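Local coordinates for putative immunoglobulin-blocking virulence protein (Mycoplasma mycoides subsp. capri, PDB 7ADK), which probably blocks host immunoglobulins as a mycoplasma virulence factor and forms a complex with a lipoprotein, at residues Y167-V172 with L594-K599; V203-N208 with L246-K251; L643-S648 with G682-S687; L421-D426 with K452-K457; D655-A660 with L695-G700. All blocks are in the same frame, centred on the assembly; numbering follows the deposited sequence.

Contact 1: Y167-V172 with L594-K599; sequences YQNHTV and LEPDKK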
# COMPACT_ATOMS: atom_id res chain seq x y z
N TYR A 167 -13.28 39.01 4.82
CA TYR A 167 -13.71 38.01 5.81
C TYR A 167 -13.32 38.43 7.24
O TYR A 167 -12.29 39.08 7.43
CB TYR A 167 -13.08 36.68 5.42
CG TYR A 167 -13.57 35.47 6.19
CD1 TYR A 167 -12.96 35.10 7.41
CD2 TYR A 167 -14.61 34.69 5.67
CE1 TYR A 167 -13.43 33.97 8.11
CE2 TYR A 167 -15.07 33.56 6.37
CZ TYR A 167 -14.48 33.19 7.59
OH TYR A 167 -14.91 32.10 8.26
N GLN A 168 -14.10 38.05 8.26
CA GLN A 168 -13.67 38.13 9.66
C GLN A 168 -14.05 36.89 10.48
O GLN A 168 -15.16 36.37 10.38
CB GLN A 168 -14.10 39.46 10.28
CG GLN A 168 -13.85 39.49 11.79
CD GLN A 168 -13.72 40.88 12.39
OE1 GLN A 168 -13.36 41.84 11.75
NE2 GLN A 168 -13.92 41.00 13.66
N ASN A 169 -13.09 36.40 11.27
CA ASN A 169 -13.15 35.17 12.03
C ASN A 169 -13.83 35.36 13.40
O ASN A 169 -14.82 34.70 13.69
CB ASN A 169 -11.73 34.60 12.12
CG ASN A 169 -11.73 33.09 12.20
OD1 ASN A 169 -12.39 32.48 13.02
ND2 ASN A 169 -11.04 32.41 11.33
N HIS A 170 -13.36 36.29 14.25
CA HIS A 170 -14.04 36.61 15.51
C HIS A 170 -15.21 37.56 15.27
O HIS A 170 -15.09 38.78 15.27
CB HIS A 170 -13.07 37.11 16.59
CG HIS A 170 -12.24 36.03 17.24
ND1 HIS A 170 -12.40 34.65 17.08
CD2 HIS A 170 -11.27 36.25 18.17
CE1 HIS A 170 -11.49 34.08 17.89
NE2 HIS A 170 -10.80 35.02 18.55
N THR A 171 -16.37 36.95 15.07
CA THR A 171 -17.68 37.59 14.93
C THR A 171 -18.28 38.12 16.23
O THR A 171 -19.19 38.94 16.17
CB THR A 171 -18.67 36.58 14.35
OG1 THR A 171 -18.64 35.42 15.11
CG2 THR A 171 -18.34 36.19 12.93
N VAL A 172 -17.82 37.66 17.40
CA VAL A 172 -18.43 37.94 18.71
C VAL A 172 -17.40 38.38 19.76
O VAL A 172 -16.21 38.09 19.66
CB VAL A 172 -19.28 36.76 19.24
CG1 VAL A 172 -20.48 36.49 18.34
CG2 VAL A 172 -18.49 35.47 19.44
N LEU A 594 -5.46 32.40 18.98
CA LEU A 594 -6.37 33.10 19.91
C LEU A 594 -7.11 34.31 19.31
O LEU A 594 -8.18 34.66 19.79
CB LEU A 594 -5.60 33.54 21.18
CG LEU A 594 -4.94 32.41 21.98
CD1 LEU A 594 -4.27 32.99 23.23
CD2 LEU A 594 -5.92 31.34 22.43
N GLU A 595 -6.58 34.94 18.26
CA GLU A 595 -7.14 36.14 17.61
C GLU A 595 -6.80 36.22 16.10
O GLU A 595 -5.93 36.99 15.69
CB GLU A 595 -6.73 37.39 18.40
CG GLU A 595 -5.23 37.57 18.72
CD GLU A 595 -5.02 38.45 19.97
OE1 GLU A 595 -5.60 39.54 20.05
OE2 GLU A 595 -4.23 38.07 20.86
N PRO A 596 -7.48 35.43 15.24
CA PRO A 596 -7.12 35.21 13.82
C PRO A 596 -7.05 36.43 12.91
O PRO A 596 -6.37 36.40 11.89
CB PRO A 596 -8.15 34.23 13.26
CG PRO A 596 -8.61 33.50 14.51
CD PRO A 596 -8.57 34.55 15.60
N ASP A 597 -7.78 37.47 13.26
CA ASP A 597 -7.91 38.71 12.51
C ASP A 597 -6.82 39.75 12.84
O ASP A 597 -6.49 40.58 11.99
CB ASP A 597 -9.30 39.27 12.80
CG ASP A 597 -10.40 38.24 12.53
OD1 ASP A 597 -10.63 37.91 11.35
OD2 ASP A 597 -11.03 37.77 13.50
N LYS A 598 -6.26 39.71 14.05
CA LYS A 598 -5.22 40.63 14.53
C LYS A 598 -3.83 40.03 14.36
O LYS A 598 -3.04 40.49 13.54
CB LYS A 598 -5.49 41.07 15.98
CG LYS A 598 -4.46 42.09 16.50
CD LYS A 598 -4.75 42.52 17.93
CE LYS A 598 -3.70 43.51 18.45
NZ LYS A 598 -3.98 43.97 19.81
N LYS A 599 -3.52 39.00 15.16
CA LYS A 599 -2.20 38.37 15.23
C LYS A 599 -2.10 37.24 14.21
O LYS A 599 -2.05 36.07 14.57
CB LYS A 599 -1.90 37.88 16.66
CG LYS A 599 -1.78 39.00 17.68
CD LYS A 599 -1.37 38.42 19.03
CE LYS A 599 -1.28 39.49 20.12
NZ LYS A 599 -1.62 38.94 21.44

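Contact 2: V203-N208 with L246-K251; sequences VGLFNN and LERYKK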
# COMPACT_ATOMS: atom_id res chain seq x y z
N VAL A 203 -25.62 13.77 31.21
CA VAL A 203 -24.21 13.35 31.40
C VAL A 203 -23.53 14.06 32.59
O VAL A 203 -22.31 14.14 32.62
CB VAL A 203 -23.38 13.41 30.10
CG1 VAL A 203 -23.78 12.33 29.10
CG2 VAL A 203 -23.42 14.75 29.40
N GLY A 204 -24.28 14.55 33.58
CA GLY A 204 -23.75 15.12 34.82
C GLY A 204 -23.30 14.05 35.82
O GLY A 204 -23.58 12.87 35.65
N LEU A 205 -22.60 14.43 36.89
CA LEU A 205 -22.00 13.45 37.81
C LEU A 205 -23.01 12.52 38.49
O LEU A 205 -22.69 11.35 38.69
CB LEU A 205 -21.14 14.16 38.86
CG LEU A 205 -19.74 14.50 38.34
CD1 LEU A 205 -19.09 15.60 39.18
CD2 LEU A 205 -18.86 13.26 38.38
N PHE A 206 -24.21 12.98 38.83
CA PHE A 206 -25.26 12.16 39.44
C PHE A 206 -26.53 12.13 38.59
O PHE A 206 -27.62 11.90 39.10
CB PHE A 206 -25.52 12.58 40.89
CG PHE A 206 -24.28 12.64 41.75
CD1 PHE A 206 -23.38 11.57 41.78
CD2 PHE A 206 -23.96 13.81 42.45
CE1 PHE A 206 -22.18 11.66 42.49
CE2 PHE A 206 -22.76 13.91 43.15
CZ PHE A 206 -21.86 12.84 43.16
N ASN A 207 -26.37 12.34 37.29
CA ASN A 207 -27.39 12.12 36.28
C ASN A 207 -26.73 11.78 34.94
O ASN A 207 -26.47 12.65 34.12
CB ASN A 207 -28.30 13.35 36.19
CG ASN A 207 -29.40 13.21 35.18
OD1 ASN A 207 -29.79 12.19 34.79
ND2 ASN A 207 -29.94 14.19 34.74
N ASN A 208 -26.41 10.50 34.74
CA ASN A 208 -25.78 9.99 33.52
C ASN A 208 -26.14 8.52 33.29
O ASN A 208 -26.59 7.84 34.19
CB ASN A 208 -24.25 10.21 33.55
CG ASN A 208 -23.52 9.40 34.59
OD1 ASN A 208 -23.42 8.19 34.50
ND2 ASN A 208 -22.97 10.04 35.58
N LEU A 246 -16.36 5.72 35.22
CA LEU A 246 -15.71 5.34 36.48
C LEU A 246 -14.64 6.36 36.91
O LEU A 246 -14.62 6.77 38.07
CB LEU A 246 -15.12 3.92 36.37
CG LEU A 246 -14.24 3.43 37.54
CD1 LEU A 246 -14.96 3.40 38.87
CD2 LEU A 246 -13.71 2.05 37.26
N GLU A 247 -13.82 6.82 35.97
CA GLU A 247 -12.74 7.77 36.20
C GLU A 247 -13.22 9.08 36.85
O GLU A 247 -12.49 9.67 37.64
CB GLU A 247 -12.05 8.09 34.86
CG GLU A 247 -11.00 7.08 34.38
CD GLU A 247 -11.48 5.65 34.08
OE1 GLU A 247 -12.69 5.41 33.90
OE2 GLU A 247 -10.62 4.74 34.03
N ARG A 248 -14.46 9.50 36.59
CA ARG A 248 -15.02 10.76 37.10
C ARG A 248 -15.25 10.76 38.61
O ARG A 248 -15.34 11.82 39.22
CB ARG A 248 -16.35 11.04 36.39
CG ARG A 248 -16.24 11.10 34.87
CD ARG A 248 -17.60 11.36 34.25
NE ARG A 248 -18.11 12.67 34.64
CZ ARG A 248 -19.26 13.20 34.32
NH1 ARG A 248 -20.16 12.57 33.65
NH2 ARG A 248 -19.49 14.42 34.66
N TYR A 249 -15.34 9.58 39.21
CA TYR A 249 -15.42 9.37 40.65
C TYR A 249 -14.11 8.85 41.25
O TYR A 249 -13.83 9.11 42.41
CB TYR A 249 -16.56 8.39 40.96
CG TYR A 249 -17.85 8.63 40.19
CD1 TYR A 249 -18.83 9.51 40.66
CD2 TYR A 249 -18.04 7.96 38.97
CE1 TYR A 249 -19.98 9.76 39.89
CE2 TYR A 249 -19.19 8.19 38.20
CZ TYR A 249 -20.15 9.11 38.65
OH TYR A 249 -21.24 9.35 37.89
N LYS A 250 -13.28 8.13 40.47
CA LYS A 250 -12.19 7.25 40.94
C LYS A 250 -11.18 7.92 41.88
O LYS A 250 -10.81 7.34 42.89
CB LYS A 250 -11.47 6.64 39.73
CG LYS A 250 -10.58 5.47 40.09
CD LYS A 250 -9.63 5.01 39.05
CE LYS A 250 -8.80 3.79 39.43
NZ LYS A 250 -7.71 4.09 40.38
N LYS A 251 -10.81 9.17 41.61
CA LYS A 251 -9.91 9.99 42.45
C LYS A 251 -10.45 10.24 43.87
O LYS A 251 -9.65 10.36 44.80
CB LYS A 251 -9.64 11.33 41.75
CG LYS A 251 -8.87 11.16 40.43
CD LYS A 251 -8.51 12.52 39.81
CE LYS A 251 -7.85 12.31 38.45
NZ LYS A 251 -7.42 13.58 37.82

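Contact 3: L643-S648 with G682-S687; sequences LYNNES and GNNTTS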
# COMPACT_ATOMS: atom_id res chain seq x y z
N LEU A 643 11.54 19.99 -4.64
CA LEU A 643 12.23 20.61 -5.75
C LEU A 643 12.16 19.71 -6.98
O LEU A 643 12.22 18.49 -6.89
CB LEU A 643 13.68 20.87 -5.33
CG LEU A 643 13.87 21.88 -4.20
CD1 LEU A 643 15.32 21.93 -3.76
CD2 LEU A 643 13.42 23.27 -4.61
N TYR A 644 12.10 20.32 -8.15
CA TYR A 644 12.33 19.59 -9.38
C TYR A 644 13.78 19.11 -9.49
O TYR A 644 14.71 19.91 -9.31
CB TYR A 644 11.95 20.45 -10.56
CG TYR A 644 12.17 19.74 -11.87
CD1 TYR A 644 11.28 18.73 -12.27
CD2 TYR A 644 13.27 20.06 -12.67
CE1 TYR A 644 11.48 18.07 -13.48
CE2 TYR A 644 13.46 19.42 -13.90
CZ TYR A 644 12.55 18.44 -14.31
OH TYR A 644 12.66 17.86 -15.52
N ASN A 645 13.99 17.84 -9.84
CA ASN A 645 15.26 17.37 -10.37
C ASN A 645 15.10 16.25 -11.40
O ASN A 645 14.15 15.48 -11.36
CB ASN A 645 16.23 16.97 -9.25
CG ASN A 645 17.66 16.99 -9.73
OD1 ASN A 645 18.01 17.67 -10.68
ND2 ASN A 645 18.53 16.23 -9.14
N ASN A 646 16.05 16.18 -12.32
CA ASN A 646 15.96 15.57 -13.64
C ASN A 646 17.05 14.50 -13.88
O ASN A 646 16.89 13.59 -14.68
CB ASN A 646 16.12 16.75 -14.61
CG ASN A 646 15.67 16.52 -16.04
OD1 ASN A 646 15.42 15.43 -16.49
ND2 ASN A 646 15.52 17.57 -16.80
N GLU A 647 18.16 14.62 -13.16
CA GLU A 647 19.38 13.81 -13.25
C GLU A 647 19.77 13.28 -11.87
O GLU A 647 19.28 13.77 -10.86
CB GLU A 647 20.53 14.66 -13.82
CG GLU A 647 20.39 15.02 -15.31
CD GLU A 647 19.78 16.39 -15.63
OE1 GLU A 647 19.74 17.30 -14.77
OE2 GLU A 647 19.34 16.57 -16.79
N SER A 648 20.65 12.28 -11.82
CA SER A 648 21.16 11.66 -10.58
C SER A 648 21.93 12.62 -9.67
O SER A 648 22.10 12.35 -8.49
CB SER A 648 22.05 10.48 -10.93
OG SER A 648 23.20 10.92 -11.63
N GLY A 682 13.88 11.22 -6.92
CA GLY A 682 14.46 10.32 -5.92
C GLY A 682 15.77 9.57 -6.27
O GLY A 682 16.37 8.95 -5.40
N ASN A 683 16.28 9.67 -7.51
CA ASN A 683 17.56 9.10 -8.00
C ASN A 683 18.82 9.85 -7.54
O ASN A 683 19.91 9.58 -8.05
CB ASN A 683 17.54 8.98 -9.54
CG ASN A 683 16.55 7.96 -10.06
OD1 ASN A 683 15.36 8.03 -9.79
ND2 ASN A 683 16.99 6.96 -10.78
N ASN A 684 18.72 10.78 -6.60
CA ASN A 684 19.78 11.72 -6.21
C ASN A 684 20.90 11.14 -5.32
O ASN A 684 21.42 11.80 -4.43
CB ASN A 684 19.16 12.97 -5.58
CG ASN A 684 18.02 13.46 -6.41
OD1 ASN A 684 18.18 14.04 -7.46
ND2 ASN A 684 16.82 13.14 -6.03
N THR A 685 21.22 9.86 -5.54
CA THR A 685 22.29 9.13 -4.85
C THR A 685 23.66 9.35 -5.51
O THR A 685 24.68 8.87 -5.02
CB THR A 685 21.96 7.63 -4.75
OG1 THR A 685 21.83 7.05 -6.02
CG2 THR A 685 20.65 7.39 -4.00
N THR A 686 23.73 10.12 -6.60
CA THR A 686 24.95 10.87 -6.96
C THR A 686 24.92 12.25 -6.28
O THR A 686 23.96 12.65 -5.62
CB THR A 686 25.14 10.88 -8.49
OG1 THR A 686 25.38 9.55 -8.90
CG2 THR A 686 26.33 11.66 -9.05
N SER A 687 26.03 12.97 -6.35
CA SER A 687 26.30 14.14 -5.53
C SER A 687 25.39 15.35 -5.75
O SER A 687 24.73 15.50 -6.77
CB SER A 687 27.73 14.58 -5.84
OG SER A 687 28.61 13.48 -5.87

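Contact 4: L421-D426 with K452-K457; sequences LDVSND and KNMGEK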
# COMPACT_ATOMS: atom_id res chain seq x y z
N LEU A 421 -22.05 16.06 -13.57
CA LEU A 421 -21.21 15.38 -14.56
C LEU A 421 -20.33 14.33 -13.88
O LEU A 421 -19.32 14.67 -13.26
CB LEU A 421 -20.34 16.42 -15.30
CG LEU A 421 -21.11 17.27 -16.33
CD1 LEU A 421 -20.35 18.55 -16.64
CD2 LEU A 421 -21.29 16.52 -17.63
N ASP A 422 -20.68 13.06 -14.03
CA ASP A 422 -19.85 11.94 -13.57
C ASP A 422 -18.76 11.63 -14.59
O ASP A 422 -18.94 10.81 -15.49
CB ASP A 422 -20.71 10.71 -13.26
CG ASP A 422 -19.87 9.50 -12.84
OD1 ASP A 422 -18.67 9.65 -12.48
OD2 ASP A 422 -20.39 8.36 -12.87
N VAL A 423 -17.60 12.28 -14.48
CA VAL A 423 -16.51 12.16 -15.45
C VAL A 423 -15.70 10.87 -15.31
O VAL A 423 -14.73 10.66 -16.04
CB VAL A 423 -15.64 13.42 -15.50
CG1 VAL A 423 -16.44 14.57 -16.11
CG2 VAL A 423 -15.12 13.86 -14.13
N SER A 424 -16.09 9.94 -14.43
CA SER A 424 -15.65 8.54 -14.52
C SER A 424 -16.29 7.82 -15.70
O SER A 424 -15.71 6.87 -16.22
CB SER A 424 -15.91 7.77 -13.24
OG SER A 424 -17.28 7.51 -13.04
N ASN A 425 -17.46 8.28 -16.16
CA ASN A 425 -18.04 7.88 -17.44
C ASN A 425 -17.22 8.48 -18.59
O ASN A 425 -16.62 9.54 -18.45
CB ASN A 425 -19.50 8.37 -17.44
CG ASN A 425 -20.42 7.68 -18.43
OD1 ASN A 425 -20.21 7.69 -19.63
ND2 ASN A 425 -21.45 7.05 -17.94
N ASP A 426 -17.31 7.92 -19.79
CA ASP A 426 -16.52 8.37 -20.94
C ASP A 426 -17.37 9.11 -21.97
O ASP A 426 -16.83 9.87 -22.76
CB ASP A 426 -15.74 7.19 -21.53
CG ASP A 426 -14.64 6.66 -20.61
OD1 ASP A 426 -13.87 7.46 -20.06
OD2 ASP A 426 -14.53 5.44 -20.42
N LYS A 452 -17.80 15.06 -10.81
CA LYS A 452 -17.64 13.91 -9.91
C LYS A 452 -16.63 12.91 -10.44
O LYS A 452 -16.62 12.64 -11.63
CB LYS A 452 -18.97 13.23 -9.62
CG LYS A 452 -19.95 14.08 -8.82
CD LYS A 452 -21.33 13.44 -8.70
CE LYS A 452 -21.40 12.17 -7.90
NZ LYS A 452 -21.29 12.33 -6.48
N ASN A 453 -15.84 12.32 -9.54
CA ASN A 453 -14.85 11.28 -9.83
C ASN A 453 -13.70 11.76 -10.72
O ASN A 453 -13.23 11.02 -11.59
CB ASN A 453 -15.53 10.00 -10.33
CG ASN A 453 -16.57 9.44 -9.39
OD1 ASN A 453 -16.33 9.24 -8.22
ND2 ASN A 453 -17.76 9.18 -9.88
N MET A 454 -13.21 12.98 -10.52
CA MET A 454 -12.10 13.52 -11.31
C MET A 454 -10.84 12.69 -11.06
O MET A 454 -10.38 12.62 -9.92
CB MET A 454 -11.83 14.97 -10.96
CG MET A 454 -13.01 15.89 -11.20
SD MET A 454 -12.74 17.54 -10.53
CE MET A 454 -11.73 18.29 -11.82
N GLY A 455 -10.26 12.08 -12.09
CA GLY A 455 -9.06 11.26 -11.96
C GLY A 455 -9.28 9.83 -11.45
O GLY A 455 -8.31 9.12 -11.22
N GLU A 456 -10.52 9.37 -11.27
CA GLU A 456 -10.78 8.04 -10.71
C GLU A 456 -10.37 6.89 -11.63
O GLU A 456 -9.75 5.92 -11.19
CB GLU A 456 -12.27 7.97 -10.32
CG GLU A 456 -12.65 6.72 -9.53
CD GLU A 456 -13.27 5.61 -10.38
OE1 GLU A 456 -14.37 5.83 -10.93
OE2 GLU A 456 -12.67 4.52 -10.49
N LYS A 457 -10.70 6.98 -12.93
CA LYS A 457 -10.36 6.00 -13.97
C LYS A 457 -8.92 6.13 -14.46
O LYS A 457 -8.20 5.14 -14.59
CB LYS A 457 -11.38 6.13 -15.11
CG LYS A 457 -11.12 5.21 -16.30
CD LYS A 457 -12.26 5.26 -17.33
CE LYS A 457 -13.43 4.39 -16.91
NZ LYS A 457 -14.64 4.69 -17.70

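Contact 5: D655-A660 with L695-G700; sequences DELNEA and LLSDEG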
# COMPACT_ATOMS: atom_id res chain seq x y z
N ASP A 655 24.93 30.01 -5.92
CA ASP A 655 23.91 30.85 -5.26
C ASP A 655 23.69 30.46 -3.79
O ASP A 655 22.92 31.08 -3.07
CB ASP A 655 22.56 30.82 -6.01
CG ASP A 655 21.72 29.57 -5.76
OD1 ASP A 655 22.31 28.49 -5.61
OD2 ASP A 655 20.47 29.65 -5.72
N GLU A 656 24.35 29.41 -3.30
CA GLU A 656 24.17 28.88 -1.95
C GLU A 656 24.57 29.87 -0.86
O GLU A 656 24.09 29.76 0.25
CB GLU A 656 24.93 27.56 -1.79
CG GLU A 656 24.42 26.50 -2.76
CD GLU A 656 24.83 25.09 -2.34
OE1 GLU A 656 25.99 24.70 -2.58
OE2 GLU A 656 23.99 24.38 -1.75
N LEU A 657 25.38 30.88 -1.18
CA LEU A 657 25.68 32.02 -0.30
C LEU A 657 24.42 32.83 0.04
O LEU A 657 24.36 33.48 1.09
CB LEU A 657 26.69 32.95 -1.01
CG LEU A 657 28.10 32.38 -1.23
CD1 LEU A 657 28.22 31.46 -2.43
CD2 LEU A 657 29.05 33.55 -1.47
N ASN A 658 23.42 32.78 -0.84
CA ASN A 658 22.20 33.57 -0.82
C ASN A 658 20.93 32.75 -1.13
O ASN A 658 19.91 33.30 -1.54
CB ASN A 658 22.39 34.80 -1.72
CG ASN A 658 22.64 34.46 -3.17
OD1 ASN A 658 23.77 34.30 -3.61
ND2 ASN A 658 21.61 34.38 -3.96
N GLU A 659 20.93 31.43 -0.89
CA GLU A 659 19.67 30.75 -0.57
C GLU A 659 19.19 31.26 0.80
O GLU A 659 19.97 31.29 1.76
CB GLU A 659 19.80 29.22 -0.57
CG GLU A 659 18.53 28.63 0.07
CD GLU A 659 18.36 27.12 0.01
OE1 GLU A 659 19.36 26.39 0.07
OE2 GLU A 659 17.19 26.68 -0.02
N ALA A 660 17.92 31.62 0.91
CA ALA A 660 17.36 32.06 2.17
C ALA A 660 17.33 30.88 3.17
O ALA A 660 16.77 29.81 2.91
CB ALA A 660 16.03 32.74 1.89
N LEU A 695 33.71 31.15 -4.67
CA LEU A 695 33.89 30.50 -3.36
C LEU A 695 32.65 30.65 -2.45
O LEU A 695 31.98 31.68 -2.47
CB LEU A 695 35.12 31.07 -2.63
CG LEU A 695 36.48 30.89 -3.34
CD1 LEU A 695 36.80 32.02 -4.32
CD2 LEU A 695 37.61 30.87 -2.30
N LEU A 696 32.37 29.65 -1.62
CA LEU A 696 31.30 29.72 -0.60
C LEU A 696 31.67 30.64 0.57
O LEU A 696 32.80 30.62 1.05
CB LEU A 696 30.95 28.32 -0.06
CG LEU A 696 30.54 27.29 -1.11
CD1 LEU A 696 30.33 25.96 -0.40
CD2 LEU A 696 29.24 27.66 -1.82
N SER A 697 30.68 31.37 1.07
CA SER A 697 30.74 32.10 2.34
C SER A 697 30.32 31.22 3.53
O SER A 697 29.95 30.06 3.35
CB SER A 697 29.84 33.33 2.26
OG SER A 697 28.48 32.95 2.16
N ASP A 698 30.32 31.78 4.74
CA ASP A 698 29.81 31.16 5.96
C ASP A 698 28.36 30.65 5.82
O ASP A 698 28.08 29.49 6.09
CB ASP A 698 29.97 32.17 7.10
CG ASP A 698 29.61 31.66 8.49
OD1 ASP A 698 29.70 30.45 8.75
OD2 ASP A 698 29.22 32.47 9.34
N GLU A 699 27.41 31.45 5.31
CA GLU A 699 26.05 30.95 5.02
C GLU A 699 26.00 30.02 3.81
O GLU A 699 25.14 29.15 3.75
CB GLU A 699 25.05 32.10 4.89
CG GLU A 699 24.80 32.83 6.22
CD GLU A 699 24.42 31.89 7.38
OE1 GLU A 699 23.52 31.04 7.22
OE2 GLU A 699 25.00 32.02 8.47
N GLY A 700 26.96 30.11 2.89
CA GLY A 700 27.17 29.12 1.84
C GLY A 700 27.48 27.73 2.38
O GLY A 700 26.89 26.76 1.92

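Contact 1: Y167-V172 with L594-K599
The carboxylate of Asp597 faces the backbone of Asn169 and His170. Two nearly straight hydrogen bonds form there. Asn169 N reaches OD1 of Asp597 at 2.9 Å, and His170 N reaches OD2 of Asp597, also at 2.9 Å. Both oxygens use their syn lone pairs. One flat carboxylate thus grips two successive amides. Asp597 CG stands beside its own backbone N (chi1 -53°), which points the group at the other loop. OD1 also accepts from Asn582 ND2, so three N-H groups meet this buried carboxylate and probably stabilise its charge.

A third hydrogen bond comes from the imidazole. His170 NE2 donates to Leu594 O at 2.9 Å, with the oxygen 17° out of the ring plane. The donor lies above the carbonyl plane. Within its own loop, Gln168 NE2 donates to His170 O at 3.0 Å.

The apolar part is built on Pro596. Its CD sits over one face of the His170 ring, 3.8 Å from the ring centroid, a CH-pi contact. Pro596 CB meets Asn169 CB at 3.8 Å. The amide end of Asn169 bonds to Asn582 and Arg343.

Neither segment is regular structure. The 167-172 loop runs along helix 339-351, where Tyr167 OH bonds Asp347. The 594-599 loop, between helix 567-579 and strand 608-610, packs on the 167-172 loop.

Contact 2: V203-N208 with L246-K251
Tyr249 OH donates to Leu205 O at 2.6 Å. The carbonyl oxygen lies at the edge of the phenol ring, in its plane. The same hydroxyl accepts from Asn208 ND2 at 3.0 Å. Asn208 CG stands between its backbone N and carbonyl carbon (chi1 67°), which turns ND2 to the tyrosine and, at 2.9 Å, to Gly204 O, both in the amide plane, while OD1 caps Phe211 N of helix 209-218. The turn from Gly204 to Asn207 is tied to the tyrosine.

Arg248 runs extended to CD and then bends at chi3 (64°). NH1 donates to Val203 O at 2.9 Å, in the guanidinium plane but from above the carbonyl plane. Leu205 lies against this chain, its CG 3.7 Å from Arg248 NH2. Phe206 CE1 touches Tyr249 CE1 at 3.9 Å as the two side chains pass in opposite directions.

Helix 247-253 sits on the small hairpin 203-208. Strand 318-320 borders both, with Ala318 O taking Arg248 NE, and helix 182-194 packs on Leu205 and Phe206.

Contact 3: L643-S648 with G682-S687
The side chains of Asn645 and Asn684 run antiparallel alongside each other, their amide planes 17° apart. Asn645 ND2 donates to Asn684 OD1 at 2.8 Å. The oxygen lies in the amide plane of Asn645. Seen from the acceptor, the donor is tilted 23° from the carbonyl plane. Asn645 CG is anti to the backbone N (chi1 -159°), which sends the amide across to the 682-687 loop. Asn645 ND2 also donates to Tyr649 O, and Asn684 ND2 to Asn681 OD1. Both amides are therefore fixed in rotation.

Ser648 lies against the other loop through its backbone more than its hydroxyl. Ser648 O receives a weak hydrogen bond from Thr686 N at 3.3 Å. It also takes a CA-H...O contact from Asn684 CA at 3.3 Å. In return, Ser648 CA approaches Asn683 O at 3.5 Å. The serine OG rests on Thr686 CB at 3.7 Å.

The lipoprotein chain meets both loops. Glu647 forms a salt bridge with Lys687 of that chain, and Thr685 OG1 bonds to Glu258 O of it.

The chemistry is polar throughout. One amide-amide bond and several weak backbone contacts join two loops that follow neighbouring parallel strands, 640-643 and 676-679. This is consistent with loops that lie at the interface with the lipoprotein chain and not with an apolar core.

Contact 4: L421-D426 with K452-K457
A beta-alpha-beta unit is closed here, where Asp422 and Lys452 pair at the ends of its two parallel strands, 415-422 and 448-454. Lys452 N donates to Leu421 O at 2.9 Å. Val423 N donates to Lys452 O at 3.0 Å.

The side chain of the bridge residue Asp422 collects three donors on OD1. Asn453 ND2 reaches it from above the carboxylate plane at 2.8 Å. Ser424 OG reaches the same Asp422 OD1 at 2.6 Å on the syn side. Ser424 N comes to it at 3.2 Å from the other face of the carboxylate, and so closes an Asx turn. Asp422 CG is anti to the backbone N (chi1 177°), which brings OD1 within reach of Ser424 and Asn453. The planes of the Asp422 carboxylate and the Asn453 amide are 66° apart.

The turn leads the chain from strand 415-422 into helix 426-442, the crossover of the unit. Val423 packs on the second strand, with CG2 4.1 Å from Met454 CG.

At the far end Lys457 comes back across, bent at chi3 (-81°). Its NZ bonds Ser424 O at 2.8 Å, nearly along the C=O axis. The same Lys457 NZ makes a salt bridge with Asp426 OD2 at 2.8 Å, met from above the carboxylate plane. Glu456 brings OE1 against Ser424 CB, while its OE2 bonds Ser484 of the lipoprotein chain.

Contact 5: D655-A660 with L695-G700
Glu656 O is met by two groups of helix 698-709. Gly700 CA gives it a CA-H...O contact at 3.5 Å (159° at the hydrogen), and Asn703 ND2 donates a hydrogen bond to it. Asn703 ND2 also bonds Glu659 O, so one amide holds two carbonyls of the 655-660 loop. No conventional hydrogen bond links the two segments directly.

The rest is the packing of Leu657 on the chain entering the helix. Gly700 has no side chain, and Leu657 CA comes to 3.9 Å from Gly700 CA. Leu657 CG is beside its own backbone N (chi1 -67°), which lays the branch along the chain leading into the helix. Leu657 CG lies 3.5 Å from Ser697 OG. Leu657 CD2 approaches Leu695 O at 3.6 Å, and Leu657 CD1 meets Leu696 CD2 at 4.0 Å.

Ser697 is the N-cap of the helix. Its OG accepts a weak capping bond from Gly700 N at 3.3 Å. Leu657 therefore covers the capping hydroxyl with its aliphatic side.

The 655-660 loop follows strand 650-652 and lies across the first turn of helix 698-709. Deeper along that helix, Leu704 touches both Glu656 and Leu696.

In the fold
Contact 2 is the most buried of the five. Contacts 1, 3, 4 and 5 are partly buried. Contact 1 spans the longest separation in sequence and encloses contacts 2 and 4 along the chain. Its carboxylate-to-amide bonds differ from the tyrosine and arginine bonds of contact 2. Contact 4 alone includes strand pairing and a salt bridge between its segments. Contacts 3 and 5 alternate along the chain, their segments flanking the same two strands, 650-652 and 688-690, with nearest atoms about 6 Å apart. Contact 3 is polar, whereas contact 5 rests on van der Waals packing without a direct hydrogen bond. Contacts 3 and 4 also touch the lipoprotein chain, whereas the others do not.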